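Local structure of outer membrane protein TP0453 (Treponema pallidum, 3K8G) at residues P26-G29 against N30-L33; A60-A63 against R64-E67; K126-R129 against M130-L134; P147-E150 against K151-S155. The protein alters membrane permeability at acidic pH and might take part in ligand transport as a lipoprotein associated with the outer membrane. One frame throughout, in Å; residues are numbered along the deposited sequence.

Contact 1 (P26-G29 against N30-L33)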
loop_
_atom_site.group_PDB
_atom_site.type_symbol
_atom_site.label_atom_id
_atom_site.label_comp_id
_atom_site.label_asym_id
_atom_site.label_seq_id
_atom_site.Cartn_x
_atom_site.Cartn_y
_atom_site.Cartn_z
ATOM N N PRO A 26 5.314 2.860 -6.844
ATOM C CA PRO A 26 6.641 3.218 -7.370
ATOM C C PRO A 26 7.130 4.458 -6.614
ATOM O O PRO A 26 6.380 5.402 -6.466
ATOM C CB PRO A 26 6.383 3.530 -8.857
ATOM C CG PRO A 26 4.888 3.390 -9.094
ATOM C CD PRO A 26 4.207 3.101 -7.794
ATOM N N VAL A 27 8.344 4.448 -6.079
ATOM C CA VAL A 27 8.778 5.602 -5.271
ATOM C C VAL A 27 8.973 6.862 -6.142
ATOM O O VAL A 27 8.566 7.937 -5.743
ATOM C CB VAL A 27 10.016 5.284 -4.417
ATOM C CG1 VAL A 27 10.530 6.525 -3.665
ATOM C CG2 VAL A 27 9.662 4.140 -3.415
ATOM N N ALA A 28 9.573 6.710 -7.321
ATOM C CA ALA A 28 9.772 7.866 -8.256
ATOM C C ALA A 28 8.442 8.472 -8.701
ATOM O O ALA A 28 7.552 7.769 -9.213
ATOM C CB ALA A 28 10.613 7.465 -9.451
ATOM N N GLY A 29 8.297 9.776 -8.459
ATOM C CA GLY A 29 7.068 10.507 -8.775
ATOM C C GLY A 29 6.050 10.537 -7.647
ATOM O O GLY A 29 5.062 11.300 -7.705
ATOM N N ASN A 30 6.291 9.726 -6.614
ATOM C CA ASN A 30 5.382 9.643 -5.471
ATOM C C ASN A 30 5.984 9.961 -4.112
ATOM O O ASN A 30 5.426 9.597 -3.062
ATOM C CB ASN A 30 4.693 8.274 -5.446
ATOM C CG ASN A 30 3.943 7.996 -6.721
ATOM O OD1 ASN A 30 3.010 8.695 -7.042
ATOM N ND2 ASN A 30 4.365 6.991 -7.465
ATOM N N GLU A 31 7.099 10.692 -4.134
ATOM C CA GLU A 31 7.874 10.982 -2.936
ATOM C C GLU A 31 7.111 11.720 -1.847
ATOM O O GLU A 31 7.173 11.335 -0.673
ATOM C CB GLU A 31 9.175 11.749 -3.311
ATOM C CG GLU A 31 10.105 10.960 -4.246
ATOM C CD GLU A 31 9.864 11.214 -5.736
ATOM O OE1 GLU A 31 8.818 11.773 -6.126
ATOM O OE2 GLU A 31 10.742 10.856 -6.540
ATOM N N ASN A 32 6.388 12.771 -2.228
ATOM C CA ASN A 32 5.620 13.568 -1.272
ATOM C C ASN A 32 4.513 12.735 -0.621
ATOM O O ASN A 32 4.351 12.734 0.602
ATOM C CB ASN A 32 5.011 14.799 -1.950
ATOM C CG ASN A 32 4.078 15.599 -1.016
ATOM O OD1 ASN A 32 2.863 15.710 -1.263
ATOM N ND2 ASN A 32 4.644 16.160 0.056
ATOM N N LEU A 33 3.743 12.033 -1.445
ATOM C CA LEU A 33 2.681 11.177 -0.914
ATOM C C LEU A 33 3.209 10.177 0.135
ATOM O O LEU A 33 2.650 10.043 1.220
ATOM C CB LEU A 33 1.990 10.415 -2.049
ATOM C CG LEU A 33 0.964 9.383 -1.570
ATOM C CD1 LEU A 33 -0.209 10.153 -0.992
ATOM C CD2 LEU A 33 0.526 8.470 -2.721
#
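Asn30 reaches back with its amide to Pro26. ND2 of Asn30 donates to O of Pro26 over 2.8 Å, and the bond is nearly straight at 173°. The acceptor lies close to the amide plane of Asn30. CG of Asn30 sits beside its own backbone N (chi1 -57°), which directs ND2 at O of Pro26. OD1 of Asn30 bonds to Tyr200, and ND2 also bonds to O of Gln160. The backbone of the same residue closes a type II beta turn: N of Asn30 bonds to O of Val27 at 3.0 Å. Glu31 adds a weaker grip. Its chain bends at chi2, and the carboxylate returns to the turn, where N of Gly29 makes weak bonds to OE1 at 3.1 Å and OE2 at 3.3 Å. Gly29 has a positive phi of 90°, where a CB would press on the preceding carbonyl oxygen. The ring of Pro26 lies against the Asn30 amide, CD to ND2 3.9 Å. Asn30 is the N-cap residue of helix 31-41, but its side chain makes no capping bond. The buried amide is thus satisfied at both ends, and it pins the start of this probably amphipathic helix to the end of strand 21-26.

Contact 2 (A60-A63 against R64-E67)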
loop_
_atom_site.group_PDB
_atom_site.type_symbol
_atom_site.label_atom_id
_atom_site.label_comp_id
_atom_site.label_asym_id
_atom_site.label_seq_id
_atom_site.Cartn_x
_atom_site.Cartn_y
_atom_site.Cartn_z
ATOM N N ALA A 60 0.589 -4.675 2.233
ATOM C CA ALA A 60 -0.661 -5.365 2.546
ATOM C C ALA A 60 -1.113 -4.848 3.936
ATOM O O ALA A 60 -0.300 -4.789 4.878
ATOM C CB ALA A 60 -0.445 -6.852 2.574
ATOM N N PHE A 61 -2.371 -4.429 4.029
ATOM C CA PHE A 61 -2.966 -4.053 5.333
ATOM C C PHE A 61 -3.956 -5.129 5.805
ATOM O O PHE A 61 -4.840 -5.546 5.031
ATOM C CB PHE A 61 -3.724 -2.728 5.205
ATOM C CG PHE A 61 -4.549 -2.419 6.433
ATOM C CD1 PHE A 61 -3.923 -2.108 7.623
ATOM C CD2 PHE A 61 -5.926 -2.496 6.392
ATOM C CE1 PHE A 61 -4.688 -1.835 8.784
ATOM C CE2 PHE A 61 -6.683 -2.242 7.534
ATOM C CZ PHE A 61 -6.041 -1.917 8.729
ATOM N N PHE A 62 -3.815 -5.560 7.059
ATOM C CA PHE A 62 -4.701 -6.570 7.661
ATOM C C PHE A 62 -5.520 -5.957 8.790
ATOM O O PHE A 62 -4.967 -5.582 9.815
ATOM C CB PHE A 62 -3.867 -7.751 8.201
ATOM C CG PHE A 62 -3.085 -8.472 7.138
ATOM C CD1 PHE A 62 -3.580 -9.663 6.601
ATOM C CD2 PHE A 62 -1.874 -7.973 6.680
ATOM C CE1 PHE A 62 -2.878 -10.357 5.619
ATOM C CE2 PHE A 62 -1.173 -8.647 5.669
ATOM C CZ PHE A 62 -1.693 -9.852 5.162
ATOM N N ALA A 63 -6.834 -5.839 8.598
ATOM C CA ALA A 63 -7.670 -5.124 9.542
ATOM C C ALA A 63 -7.752 -5.820 10.908
ATOM O O ALA A 63 -7.751 -5.154 11.949
ATOM C CB ALA A 63 -9.089 -4.961 8.988
ATOM N N ARG A 64 -7.856 -7.143 10.895
ATOM C CA ARG A 64 -8.112 -7.893 12.145
ATOM C C ARG A 64 -6.943 -7.843 13.118
ATOM O O ARG A 64 -7.139 -7.648 14.327
ATOM C CB ARG A 64 -8.524 -9.344 11.843
ATOM C CG ARG A 64 -9.884 -9.450 11.154
ATOM C CD ARG A 64 -10.504 -10.845 11.329
ATOM N NE ARG A 64 -11.208 -10.956 12.603
ATOM C CZ ARG A 64 -11.896 -12.025 13.008
ATOM N NH1 ARG A 64 -11.968 -13.113 12.251
ATOM N NH2 ARG A 64 -12.505 -12.006 14.185
ATOM N N SER A 65 -5.733 -7.972 12.584
ATOM C CA SER A 65 -4.499 -7.845 13.377
ATOM C C SER A 65 -3.904 -6.420 13.354
ATOM O O SER A 65 -2.818 -6.187 13.901
ATOM C CB SER A 65 -3.467 -8.869 12.878
ATOM O OG SER A 65 -3.320 -8.780 11.447
ATOM N N LYS A 66 -4.619 -5.483 12.715
ATOM C CA LYS A 66 -4.231 -4.044 12.641
ATOM C C LYS A 66 -2.771 -3.822 12.307
ATOM O O LYS A 66 -2.009 -3.320 13.146
ATOM C CB LYS A 66 -4.562 -3.316 13.975
ATOM C CG LYS A 66 -6.052 -3.304 14.359
ATOM C CD LYS A 66 -6.210 -3.245 15.878
ATOM C CE LYS A 66 -7.669 -3.266 16.301
ATOM N NZ LYS A 66 -8.207 -1.887 16.468
ATOM N N GLU A 67 -2.360 -4.164 11.085
ATOM C CA GLU A 67 -0.943 -4.092 10.758
ATOM C C GLU A 67 -0.777 -3.841 9.288
ATOM O O GLU A 67 -1.639 -4.253 8.503
ATOM C CB GLU A 67 -0.263 -5.424 11.082
ATOM C CG GLU A 67 -0.934 -6.641 10.410
ATOM C CD GLU A 67 -0.161 -7.950 10.592
ATOM O OE1 GLU A 67 1.070 -7.932 10.519
ATOM O OE2 GLU A 67 -0.785 -8.975 10.890
#
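Ala60 to Ala63 turn back onto Arg64 to Glu67 in a beta hairpin whose return carries a G1 beta bulge. Lys66 and Glu67 both face Phe62, and Lys66 has the positive phi of the bulge, 45°. Ala60 lies at the edge of the contact, on the strand that leads in. Phe61 comes next. Its ring approaches the carbonyl of Glu67 obliquely, with CD1 of Phe61 at 3.3 Å from O of Glu67. CG of Phe61 is anti to its backbone N (chi1 170°), which brings the ring over beside that carbonyl. CA of Phe61 also makes a CH...O contact with it. Phe62 forms the antiparallel hydrogen-bonded pair with Glu67. N of Phe62 donates to O of Glu67 at 2.9 Å and 172°, and N of Glu67 returns a bond to O of Phe62 at 3.2 Å. The side chains of this pair meet on one side of the hairpin, CB of Phe62 against CG of Glu67 at 3.8 Å. The Phe62 ring has a cation-pi partner in Arg69, which also forms a salt bridge with OE2 of Glu67. Ala63 ends the segment, and its O takes a weak bond from N of Lys66 at 3.2 Å. The turn is further tied by Ser65. OG of Ser65 touches CB of Phe62 at 3.4 Å and donates to OE2 of Glu67 at 2.6 Å, using the lone pair that points away from OE1.

Contact 3 (K126-R129 against M130-L134)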
loop_
_atom_site.group_PDB
_atom_site.type_symbol
_atom_site.label_atom_id
_atom_site.label_comp_id
_atom_site.label_asym_id
_atom_site.label_seq_id
_atom_site.Cartn_x
_atom_site.Cartn_y
_atom_site.Cartn_z
ATOM N N LYS A 126 -0.445 -7.216 17.891
ATOM C CA LYS A 126 -0.832 -8.449 17.200
ATOM C C LYS A 126 -0.228 -8.552 15.776
ATOM O O LYS A 126 -0.493 -9.496 15.036
ATOM C CB LYS A 126 -2.350 -8.501 17.089
ATOM C CG LYS A 126 -3.105 -8.694 18.408
ATOM C CD LYS A 126 -3.188 -10.177 18.689
ATOM C CE LYS A 126 -4.321 -10.525 19.637
ATOM N NZ LYS A 126 -4.532 -11.991 19.576
ATOM N N ARG A 127 0.614 -7.604 15.415
ATOM C CA ARG A 127 1.291 -7.662 14.104
ATOM C C ARG A 127 2.169 -8.921 13.952
ATOM O O ARG A 127 2.686 -9.484 14.929
ATOM C CB ARG A 127 2.133 -6.432 13.883
ATOM C CG ARG A 127 3.415 -6.336 14.722
ATOM C CD ARG A 127 3.978 -4.950 14.512
ATOM N NE ARG A 127 5.261 -4.740 15.212
ATOM C CZ ARG A 127 5.397 -4.191 16.409
ATOM N NH1 ARG A 127 4.323 -3.757 17.076
ATOM N NH2 ARG A 127 6.626 -4.047 16.921
ATOM N N GLU A 128 2.347 -9.329 12.704
ATOM C CA GLU A 128 3.022 -10.593 12.404
ATOM C C GLU A 128 4.457 -10.527 12.901
ATOM O O GLU A 128 5.109 -9.455 12.851
ATOM C CB GLU A 128 3.004 -10.826 10.882
ATOM C CG GLU A 128 3.643 -12.170 10.465
ATOM C CD GLU A 128 3.400 -12.494 9.022
ATOM O OE1 GLU A 128 3.969 -11.751 8.194
ATOM O OE2 GLU A 128 2.651 -13.468 8.741
ATOM N N ARG A 129 4.969 -11.667 13.347
ATOM C CA ARG A 129 6.400 -11.782 13.680
ATOM C C ARG A 129 7.249 -11.712 12.404
ATOM O O ARG A 129 6.890 -12.305 11.378
ATOM C CB ARG A 129 6.659 -13.118 14.418
ATOM C CG ARG A 129 5.983 -13.229 15.847
ATOM C CD ARG A 129 6.183 -14.653 16.538
ATOM N NE ARG A 129 5.595 -15.710 15.739
ATOM C CZ ARG A 129 6.236 -16.476 14.847
ATOM N NH1 ARG A 129 7.553 -16.434 14.703
ATOM N NH2 ARG A 129 5.541 -17.314 14.110
ATOM N N MET A 130 8.355 -10.962 12.471
ATOM C CA MET A 130 9.240 -10.765 11.318
ATOM C C MET A 130 9.726 -12.117 10.792
ATOM O O MET A 130 9.738 -12.339 9.582
ATOM C CB MET A 130 10.420 -9.823 11.681
ATOM C CG MET A 130 11.469 -9.606 10.576
ATOM S SD MET A 130 10.687 -8.849 9.153
ATOM C CE MET A 130 10.296 -7.229 9.840
ATOM N N SER A 131 10.090 -13.065 11.672
ATOM C CA SER A 131 10.574 -14.350 11.132
ATOM C C SER A 131 9.522 -15.114 10.338
ATOM O O SER A 131 9.860 -15.888 9.421
ATOM C CB SER A 131 11.239 -15.258 12.205
ATOM O OG SER A 131 10.308 -16.121 12.764
ATOM N N LYS A 132 8.239 -14.884 10.640
ATOM C CA LYS A 132 7.170 -15.498 9.857
ATOM C C LYS A 132 7.054 -14.856 8.468
ATOM O O LYS A 132 6.888 -15.573 7.459
ATOM C CB LYS A 132 5.833 -15.480 10.610
ATOM C CG LYS A 132 4.719 -16.172 9.872
ATOM C CD LYS A 132 3.480 -16.370 10.780
ATOM C CE LYS A 132 2.434 -17.200 10.026
ATOM N NZ LYS A 132 1.097 -16.968 10.593
ATOM N N MET A 133 7.130 -13.524 8.420
ATOM C CA MET A 133 7.188 -12.832 7.112
ATOM C C MET A 133 8.385 -13.273 6.289
ATOM O O MET A 133 8.239 -13.593 5.093
ATOM C CB MET A 133 7.239 -11.341 7.282
ATOM C CG MET A 133 7.263 -10.605 5.941
ATOM S SD MET A 133 6.968 -8.851 6.215
ATOM C CE MET A 133 7.123 -8.261 4.468
ATOM N N LEU A 134 9.557 -13.316 6.928
ATOM C CA LEU A 134 10.780 -13.752 6.236
ATOM C C LEU A 134 10.716 -15.184 5.721
ATOM O O LEU A 134 11.311 -15.484 4.690
ATOM C CB LEU A 134 12.043 -13.536 7.096
ATOM C CG LEU A 134 12.356 -12.070 7.380
ATOM C CD1 LEU A 134 13.582 -11.955 8.283
ATOM C CD2 LEU A 134 12.551 -11.244 6.081
HETATM O O HOH W 1 0.658 -14.358 9.778
#
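Glu128 leans across the first turn of helix 130-135 and meets Lys132 and Met133. Its CB points toward the helix, and CG, anti to the backbone N (chi1 -178°), comes to 4.0 Å from CB of Lys132. CD lies near N of Met133. The two carboxylate oxygens then part. OE1 of Glu128 sits at 3.4 Å from CB of Met133, while OE2 rests against the CG and CD methylenes of Lys132. The Glu128 and Lys132 chains cross at about a right angle. Their charged ends stop short of a salt bridge, with OE2 of Glu128 at 4.3 Å from NZ of Lys132. A water lies near this gap. It accepts from NZ of Lys132 at 2.8 Å, but its distance to OE2 of Glu128 is implausibly short, so that link is doubtful. The carboxylate has a direct salt-bridge partner in Arg136, through OE1. Arg129 is the N-cap residue. Its O takes the first helical bond from N of Met133 at 3.2 Å and 164°, with the donor in the carbonyl plane, and a weak one from N of Lys132. Its side chain bends at chi3 and crosses Lys132 at a similar angle, NH2 of Arg129 to CB of Lys132 at 4.0 Å. Met130 and Met133 pack on Ile121 of strand 117-123, so the apolar side of this probably amphipathic helix faces the strands. The negative charge of Glu128 near the N-terminal end of the helix is probably favourable, and Lys132 and Arg136 would also steady it.

Contact 4 (P147-E150 against K151-S155)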
loop_
_atom_site.group_PDB
_atom_site.type_symbol
_atom_site.label_atom_id
_atom_site.label_comp_id
_atom_site.label_asym_id
_atom_site.label_seq_id
_atom_site.Cartn_x
_atom_site.Cartn_y
_atom_site.Cartn_z
ATOM N N PRO A 147 -5.749 -7.970 -12.840
ATOM C CA PRO A 147 -4.707 -7.890 -13.859
ATOM C C PRO A 147 -3.916 -6.587 -13.933
ATOM O O PRO A 147 -2.708 -6.645 -14.118
ATOM C CB PRO A 147 -5.455 -8.141 -15.166
ATOM C CG PRO A 147 -6.693 -8.858 -14.763
ATOM C CD PRO A 147 -7.063 -8.328 -13.411
ATOM N N ARG A 148 -4.558 -5.420 -13.817
ATOM C CA ARG A 148 -3.776 -4.165 -13.917
ATOM C C ARG A 148 -2.891 -3.961 -12.683
ATOM O O ARG A 148 -1.791 -3.423 -12.761
ATOM C CB ARG A 148 -4.696 -2.931 -14.131
ATOM C CG ARG A 148 -3.911 -1.646 -14.207
ATOM C CD ARG A 148 -4.768 -0.439 -14.593
ATOM N NE ARG A 148 -3.911 0.726 -14.705
ATOM C CZ ARG A 148 -4.379 1.948 -14.938
ATOM N NH1 ARG A 148 -5.685 2.139 -15.077
ATOM N NH2 ARG A 148 -3.543 2.963 -15.005
ATOM N N PHE A 149 -3.381 -4.391 -11.532
ATOM C CA PHE A 149 -2.542 -4.317 -10.327
ATOM C C PHE A 149 -1.258 -5.171 -10.540
ATOM O O PHE A 149 -0.112 -4.705 -10.313
ATOM C CB PHE A 149 -3.346 -4.791 -9.110
ATOM C CG PHE A 149 -2.608 -4.608 -7.795
ATOM C CD1 PHE A 149 -2.960 -3.559 -6.944
ATOM C CD2 PHE A 149 -1.571 -5.481 -7.438
ATOM C CE1 PHE A 149 -2.294 -3.387 -5.708
ATOM C CE2 PHE A 149 -0.869 -5.314 -6.232
ATOM C CZ PHE A 149 -1.234 -4.259 -5.358
ATOM N N GLU A 150 -1.446 -6.407 -10.986
ATOM C CA GLU A 150 -0.297 -7.296 -11.341
ATOM C C GLU A 150 0.653 -6.624 -12.342
ATOM O O GLU A 150 1.880 -6.649 -12.158
ATOM C CB GLU A 150 -0.775 -8.617 -11.969
ATOM C CG GLU A 150 -1.537 -9.534 -11.012
ATOM C CD GLU A 150 -0.659 -10.258 -9.940
ATOM O OE1 GLU A 150 -1.227 -11.109 -9.231
ATOM O OE2 GLU A 150 0.567 -10.029 -9.827
ATOM N N LYS A 151 0.072 -6.029 -13.392
ATOM C CA LYS A 151 0.867 -5.282 -14.378
ATOM C C LYS A 151 1.683 -4.128 -13.757
ATOM O O LYS A 151 2.910 -4.025 -13.984
ATOM C CB LYS A 151 -0.007 -4.766 -15.542
ATOM C CG LYS A 151 0.809 -4.089 -16.672
ATOM C CD LYS A 151 1.937 -5.031 -17.164
ATOM C CE LYS A 151 2.560 -4.609 -18.515
ATOM N NZ LYS A 151 3.760 -5.452 -18.868
ATOM N N GLU A 152 1.018 -3.282 -12.966
ATOM C CA GLU A 152 1.722 -2.165 -12.308
ATOM C C GLU A 152 2.895 -2.679 -11.460
ATOM O O GLU A 152 4.005 -2.120 -11.508
ATOM C CB GLU A 152 0.779 -1.302 -11.454
ATOM C CG GLU A 152 -0.430 -0.640 -12.207
ATOM C CD GLU A 152 -0.025 0.314 -13.342
ATOM O OE1 GLU A 152 -0.889 0.573 -14.180
ATOM O OE2 GLU A 152 1.126 0.796 -13.405
ATOM N N CYS A 153 2.675 -3.775 -10.732
ATOM C CA CYS A 153 3.721 -4.356 -9.881
ATOM C C CYS A 153 4.997 -4.738 -10.620
ATOM O O CYS A 153 6.057 -4.803 -10.005
ATOM C CB CYS A 153 3.208 -5.558 -9.053
ATOM S SG CYS A 153 2.084 -5.067 -7.719
ATOM N N THR A 154 4.927 -5.015 -11.925
ATOM C CA THR A 154 6.176 -5.287 -12.633
ATOM C C THR A 154 6.640 -4.165 -13.557
ATOM O O THR A 154 7.486 -4.383 -14.402
ATOM C CB THR A 154 6.086 -6.575 -13.409
ATOM O OG1 THR A 154 4.972 -6.506 -14.296
ATOM C CG2 THR A 154 5.917 -7.757 -12.443
ATOM N N SER A 155 6.097 -2.967 -13.384
ATOM C CA SER A 155 6.347 -1.862 -14.301
ATOM C C SER A 155 7.363 -0.827 -13.807
ATOM O O SER A 155 7.433 0.285 -14.369
ATOM C CB SER A 155 5.022 -1.158 -14.623
ATOM O OG SER A 155 4.183 -2.008 -15.395
HETATM O O HOH W 2 -0.442 2.974 -15.304
#
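Arg148 and Glu152 form a salt bridge one helical turn apart. NE of Arg148 donates to OE1 of Glu152 at 3.1 Å and 172°. OE1 lies in the guanidinium plane, at its edge, and uses the lone pair directed away from OE2. The Arg148 chain, CG anti to the backbone N (chi1 179°), extends to NE and meets the bent Glu152 chain. The two flat groups are turned 47° against each other. A water at the same edge closes a small ring: it accepts from NH2 of Arg148 at 3.1 Å and donates to OE1 of Glu152 at 2.7 Å. On another side of the helix, SG of Cys153 makes an oblique sulfur-aromatic contact with Phe149, 4.2 Å from the ring centroid. CE2 of Phe149 is its nearest ring atom. Backbone bonds position these pairs. N of Glu152 bonds to O of Arg148 at 2.8 Å, and N of Cys153 to O of Phe149 at 3.0 Å. Beyond these pairs, O of Lys151 accepts from Thr154 N and OG1 and from Ser155 OG, the last at 2.8 Å. Further out, this probably amphipathic helix turns Phe149 and Cys153 toward Tyr24 of strand 21-26 and Leu12 of helix 11-15. Arg148 makes a cation-pi contact with Tyr192, and OE2 of Glu152 bonds to Ser159. Both ends of the Glu152 carboxylate are engaged, which probably favours its charged form.

In the fold
The four contacts follow one another along the chain without nesting or crossing. Contact 1 closes the turn between strand 21-26 and helix 31-41. Contact 2 is the hairpin return from strand 54-62 to strand 67-74, on the opposite side of the chain's centre. Contact 3 leads from strand 117-123 into helix 130-135. It touches contact 2, where OE1 of Glu67 probably accepts from N of Glu128 at 2.9 Å. Contact 4 lies within helix 147-153, the next helix. It packs on strand 21-26, whose last residue, Pro26, opens contact 1; the nearest atoms of contacts 1 and 4 are about 6 Å apart. Contacts 1, 3 and 4 tie helices to strands of the half-barrel; contact 2 joins two of its strands.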